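Long-range contacts in KmHsv2 (Kluyveromyces marxianus, PDB 3VU4), which probably binds phosphoinositides in membranes, as a seven-bladed beta-propeller of the PROPPIN family related to the autophagy protein Atg18: residues 19-24 with 36-40; 42-46 with 351-355. All coordinates share one frame; numbering follows the deposited sequence.

Interaction 1 and interaction 2 both involve the four-stranded sheet that forms the first blade, and their centres lie about 11 Å apart. Interaction 1 joins the chain entering strand 24-27 to the end of strand 33-37; interaction 2 sets the C-terminal tail that follows the last blade against strand 41-47. Strands 33-37 and 41-47 are neighbours in the sheet, where the backbones of Leu-36 and Glu-43 are hydrogen-bonded. Leu-36 also bridges the two contacts through its side chain, with CD2 at 3.9 Å from Ile-355 CD1 and CD1 at 3.9 Å from Tyr-45 CE1. Both ends of the modelled chain thus meet this blade.

Interaction 1 of 2, residues 19-24 with 36-40; sequences SNPVTD and LSTLK
Ser-37 meets Thr-23 and Asp-24 through both its backbone polar atoms and its hydroxyl. Its N gives a nearly straight bond to Asp-24 O (2.9 Å, 165° at the hydrogen), and its carbonyl O accepts from Thr-23 N at 2.8 Å, with the donor above the carbonyl plane. The same oxygen takes a CA-H...O contact from Val-22 CA, so two neighbouring residues converge on it. A chi1 of 72° holds Ser-37 OG between its own N and carbonyl carbon, within 2.6 Å of Thr-23 OG1. Thr-23 OG1 is also hydrogen-bonded to Leu-61 O, and Asp-24 turns its OD2 to Val-64 N and to Arg-65, with which it forms a salt bridge; these links carry the contact over to strand 63-66 and the loop before it.

Toward the other end, the amide of Asn-20 crosses Thr-38 at about a right angle. Its OD1 receives Leu-39 N at 3.1 Å, a bent bond (136°) whose donor is tilted from the carbonyl plane. Thr-38 OG1 accepts from Lys-40 N at 3.1 Å, forming an ST turn, and is hydrogen-bonded to Ser-41 N as well. The two methyls of Leu-39 divide their work: CD1 reaches Pro-21 CD at 3.6 Å, while CD2 lies 3.8 Å from Thr-23 CG2. Taken together, the evidence describes the lead-in to an edge strand of a propeller blade, joined by the Thr-23 N to Ser-37 O and Ser-37 N to Asp-24 O bonds where the chain comes alongside strand 33-37, and held by an asparagine side chain where the chain leaves strand 33-37 through an ST turn toward strand 41-47.

Interaction 2 of 2, residues 42-46 with 351-355; sequences FEIYN and EQLMI
This is a contact made mainly by side chains, at the junction of the first and last blades of the propeller: Tyr-45 and Glu-43, on strand 41-47 of the first blade, receive the C-terminal tail, Leu-353 to Ile-355, which leaves the end of strand 342-352 of the last blade. The nearest CA atoms across it, Glu-43 and Ile-355, are 7.4 Å apart, and no backbone-to-backbone hydrogen bond joins the segments, so the tail lies against the sheet without extending it.

Tyr-45 carries most of the contact. With CG anti to the carbonyl carbon (chi1 -49°), its ring reaches out to the tail and meets it in two ways. Leu-353 places CD2 over one face in a CH-pi contact, 3.9 Å from the ring centroid and 21° off the normal, displaced to the rim where Tyr-45 CD2 is 3.6 Å away. Farther along the ring, Leu-353 CB packs 3.7 Å from Tyr-45 CZ. At the edge, near the ring plane, lies the carbonyl oxygen of Met-354; Tyr-45 OH donates to this O at 2.7 Å, although the hydroxyl stands well above the carbonyl plane. The ring also stacks with that of His-52 on strand 50-57.

Ile-355 brings its CD1 back toward strand 41-47, to 3.6 Å from Glu-43 CG, the two side chains crossing at about a right angle. It therefore meets the aliphatic part of the glutamate, whose OE1 is hydrogen-bonded to Ser-41 OG and whose OE2 makes weak hydrogen bonds to His-52 and Ser-55. Chemically, the join rests on one phenol-to-carbonyl bond set among apolar contacts: the hydroxyl satisfies the carbonyl of Met-354 and probably limits how the tail can shift, while leucine and isoleucine cover tyrosine and the stem of a buried glutamate.

Interaction 1 of 2, residues 19-24 with 36-40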
# COMPACT_ATOMS: atom_id res chain seq x y z
N SER A 19 -23.10 0.30 -13.89
CA SER A 19 -22.66 1.54 -14.60
C SER A 19 -22.31 2.67 -13.62
O SER A 19 -22.23 3.85 -14.00
CB SER A 19 -23.76 2.02 -15.55
OG SER A 19 -23.33 3.17 -16.26
N ASN A 20 -22.11 2.30 -12.36
CA ASN A 20 -21.74 3.23 -11.30
C ASN A 20 -20.34 2.76 -10.90
O ASN A 20 -20.16 2.08 -9.89
CB ASN A 20 -22.73 3.10 -10.13
CG ASN A 20 -22.45 4.09 -9.03
OD1 ASN A 20 -21.94 5.18 -9.27
ND2 ASN A 20 -22.80 3.72 -7.80
N PRO A 21 -19.33 3.11 -11.72
CA PRO A 21 -17.92 2.75 -11.54
C PRO A 21 -17.23 3.31 -10.31
O PRO A 21 -17.49 4.43 -9.88
CB PRO A 21 -17.25 3.28 -12.82
CG PRO A 21 -18.39 3.59 -13.74
CD PRO A 21 -19.47 4.06 -12.83
N VAL A 22 -16.33 2.51 -9.75
CA VAL A 22 -15.55 2.92 -8.60
C VAL A 22 -14.57 3.97 -9.14
O VAL A 22 -13.89 3.74 -10.14
CB VAL A 22 -14.80 1.72 -8.01
CG1 VAL A 22 -13.83 2.16 -6.93
CG2 VAL A 22 -15.81 0.75 -7.45
N THR A 23 -14.51 5.13 -8.50
CA THR A 23 -13.61 6.18 -8.98
C THR A 23 -12.32 6.23 -8.16
O THR A 23 -11.36 6.91 -8.54
CB THR A 23 -14.31 7.56 -8.94
OG1 THR A 23 -14.91 7.77 -7.65
CG2 THR A 23 -15.41 7.62 -10.00
N ASP A 24 -12.30 5.51 -7.05
CA ASP A 24 -11.14 5.45 -6.18
C ASP A 24 -11.46 4.54 -5.00
O ASP A 24 -12.63 4.39 -4.63
CB ASP A 24 -10.75 6.84 -5.68
CG ASP A 24 -9.35 6.89 -5.09
OD1 ASP A 24 -8.44 6.23 -5.64
OD2 ASP A 24 -9.14 7.61 -4.09
N LEU A 36 -14.31 3.31 -0.38
CA LEU A 36 -14.45 3.33 -1.82
C LEU A 36 -15.46 4.37 -2.29
O LEU A 36 -16.42 4.68 -1.58
CB LEU A 36 -14.80 1.90 -2.25
CG LEU A 36 -15.82 1.42 -3.26
CD1 LEU A 36 -15.74 -0.11 -3.29
CD2 LEU A 36 -17.23 1.87 -2.88
N SER A 37 -15.22 4.93 -3.47
CA SER A 37 -16.10 5.95 -4.02
C SER A 37 -16.64 5.58 -5.40
O SER A 37 -15.98 4.89 -6.18
CB SER A 37 -15.37 7.29 -4.10
OG SER A 37 -14.41 7.29 -5.13
N THR A 38 -17.84 6.07 -5.69
CA THR A 38 -18.50 5.85 -6.97
C THR A 38 -18.95 7.21 -7.48
O THR A 38 -18.59 8.24 -6.91
CB THR A 38 -19.75 4.97 -6.82
OG1 THR A 38 -20.73 5.67 -6.05
CG2 THR A 38 -19.40 3.66 -6.13
N LEU A 39 -19.74 7.20 -8.54
CA LEU A 39 -20.24 8.45 -9.11
C LEU A 39 -21.33 9.03 -8.20
O LEU A 39 -21.59 10.24 -8.22
CB LEU A 39 -20.84 8.19 -10.49
CG LEU A 39 -19.87 7.61 -11.53
CD1 LEU A 39 -20.59 7.48 -12.89
CD2 LEU A 39 -18.65 8.52 -11.66
N LYS A 40 -21.91 8.16 -7.39
CA LYS A 40 -23.00 8.54 -6.50
C LYS A 40 -22.73 8.56 -5.00
O LYS A 40 -23.51 9.15 -4.25
CB LYS A 40 -24.20 7.63 -6.79
CG LYS A 40 -24.70 7.71 -8.24
CD LYS A 40 -25.52 6.47 -8.63
CE LYS A 40 -26.69 6.24 -7.68
NZ LYS A 40 -27.45 5.03 -8.06

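Interaction 2 of 2, residues 42-46 with 351-355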
# COMPACT_ATOMS: atom_id res chain seq x y z
N PHE A 42 -19.76 7.23 -1.45
CA PHE A 42 -18.54 6.63 -0.95
C PHE A 42 -19.01 5.57 0.04
O PHE A 42 -19.99 5.78 0.76
CB PHE A 42 -17.58 7.67 -0.34
CG PHE A 42 -17.92 8.13 1.06
CD1 PHE A 42 -17.75 7.28 2.16
CD2 PHE A 42 -18.30 9.45 1.30
CE1 PHE A 42 -17.95 7.75 3.47
CE2 PHE A 42 -18.50 9.92 2.60
CZ PHE A 42 -18.33 9.08 3.69
N GLU A 43 -18.34 4.43 0.05
CA GLU A 43 -18.71 3.32 0.91
C GLU A 43 -17.50 2.90 1.72
O GLU A 43 -16.36 3.10 1.30
CB GLU A 43 -19.17 2.14 0.06
CG GLU A 43 -20.05 2.53 -1.12
CD GLU A 43 -21.49 2.79 -0.71
OE1 GLU A 43 -22.26 3.32 -1.54
OE2 GLU A 43 -21.84 2.44 0.44
N ILE A 44 -17.74 2.31 2.89
CA ILE A 44 -16.66 1.84 3.75
C ILE A 44 -16.98 0.43 4.18
O ILE A 44 -18.12 0.12 4.54
CB ILE A 44 -16.51 2.73 4.99
CG1 ILE A 44 -16.19 4.17 4.57
CG2 ILE A 44 -15.39 2.20 5.88
CD1 ILE A 44 -16.17 5.15 5.72
N TYR A 45 -15.97 -0.44 4.15
CA TYR A 45 -16.15 -1.83 4.54
C TYR A 45 -15.08 -2.29 5.50
O TYR A 45 -14.04 -1.64 5.67
CB TYR A 45 -16.09 -2.76 3.33
CG TYR A 45 -16.93 -2.36 2.14
CD1 TYR A 45 -16.56 -1.28 1.32
CD2 TYR A 45 -18.10 -3.06 1.83
CE1 TYR A 45 -17.34 -0.91 0.23
CE2 TYR A 45 -18.89 -2.70 0.74
CZ TYR A 45 -18.50 -1.63 -0.06
OH TYR A 45 -19.27 -1.30 -1.14
N ASN A 46 -15.34 -3.43 6.14
CA ASN A 46 -14.37 -4.05 7.01
C ASN A 46 -13.75 -5.03 6.04
O ASN A 46 -14.47 -5.63 5.24
CB ASN A 46 -15.07 -4.80 8.13
CG ASN A 46 -14.69 -4.30 9.48
OD1 ASN A 46 -14.99 -3.16 9.83
ND2 ASN A 46 -14.00 -5.14 10.26
N GLU A 351 -15.92 -12.71 -2.72
CA GLU A 351 -17.19 -12.06 -2.45
C GLU A 351 -17.22 -10.69 -3.07
O GLU A 351 -16.19 -10.17 -3.50
CB GLU A 351 -17.46 -11.97 -0.95
CG GLU A 351 -16.34 -11.42 -0.11
CD GLU A 351 -16.43 -11.92 1.32
OE1 GLU A 351 -17.51 -11.75 1.94
OE2 GLU A 351 -15.44 -12.49 1.83
N GLN A 352 -18.41 -10.12 -3.16
CA GLN A 352 -18.54 -8.81 -3.77
C GLN A 352 -18.85 -7.74 -2.75
O GLN A 352 -19.59 -7.97 -1.79
CB GLN A 352 -19.64 -8.79 -4.83
CG GLN A 352 -19.66 -7.48 -5.60
CD GLN A 352 -20.77 -7.42 -6.61
OE1 GLN A 352 -21.96 -7.36 -6.26
NE2 GLN A 352 -20.40 -7.43 -7.89
N LEU A 353 -18.27 -6.56 -2.96
CA LEU A 353 -18.50 -5.43 -2.09
C LEU A 353 -19.86 -4.82 -2.47
O LEU A 353 -20.01 -4.26 -3.55
CB LEU A 353 -17.36 -4.43 -2.24
CG LEU A 353 -16.04 -5.01 -1.73
CD1 LEU A 353 -14.90 -4.06 -2.01
CD2 LEU A 353 -16.16 -5.27 -0.24
N MET A 354 -20.83 -4.98 -1.58
CA MET A 354 -22.19 -4.49 -1.79
C MET A 354 -22.34 -2.98 -1.78
O MET A 354 -21.80 -2.29 -0.91
CB MET A 354 -23.10 -5.09 -0.72
CG MET A 354 -24.20 -6.00 -1.25
SD MET A 354 -23.60 -7.42 -2.21
CE MET A 354 -23.62 -6.73 -3.89
N ILE A 355 -23.08 -2.45 -2.76
CA ILE A 355 -23.32 -1.01 -2.85
C ILE A 355 -24.76 -0.70 -2.48
O ILE A 355 -25.65 -1.34 -3.10
CB ILE A 355 -23.06 -0.47 -4.28
CG1 ILE A 355 -21.58 -0.63 -4.63
CG2 ILE A 355 -23.49 0.98 -4.37
CD1 ILE A 355 -20.64 0.05 -3.65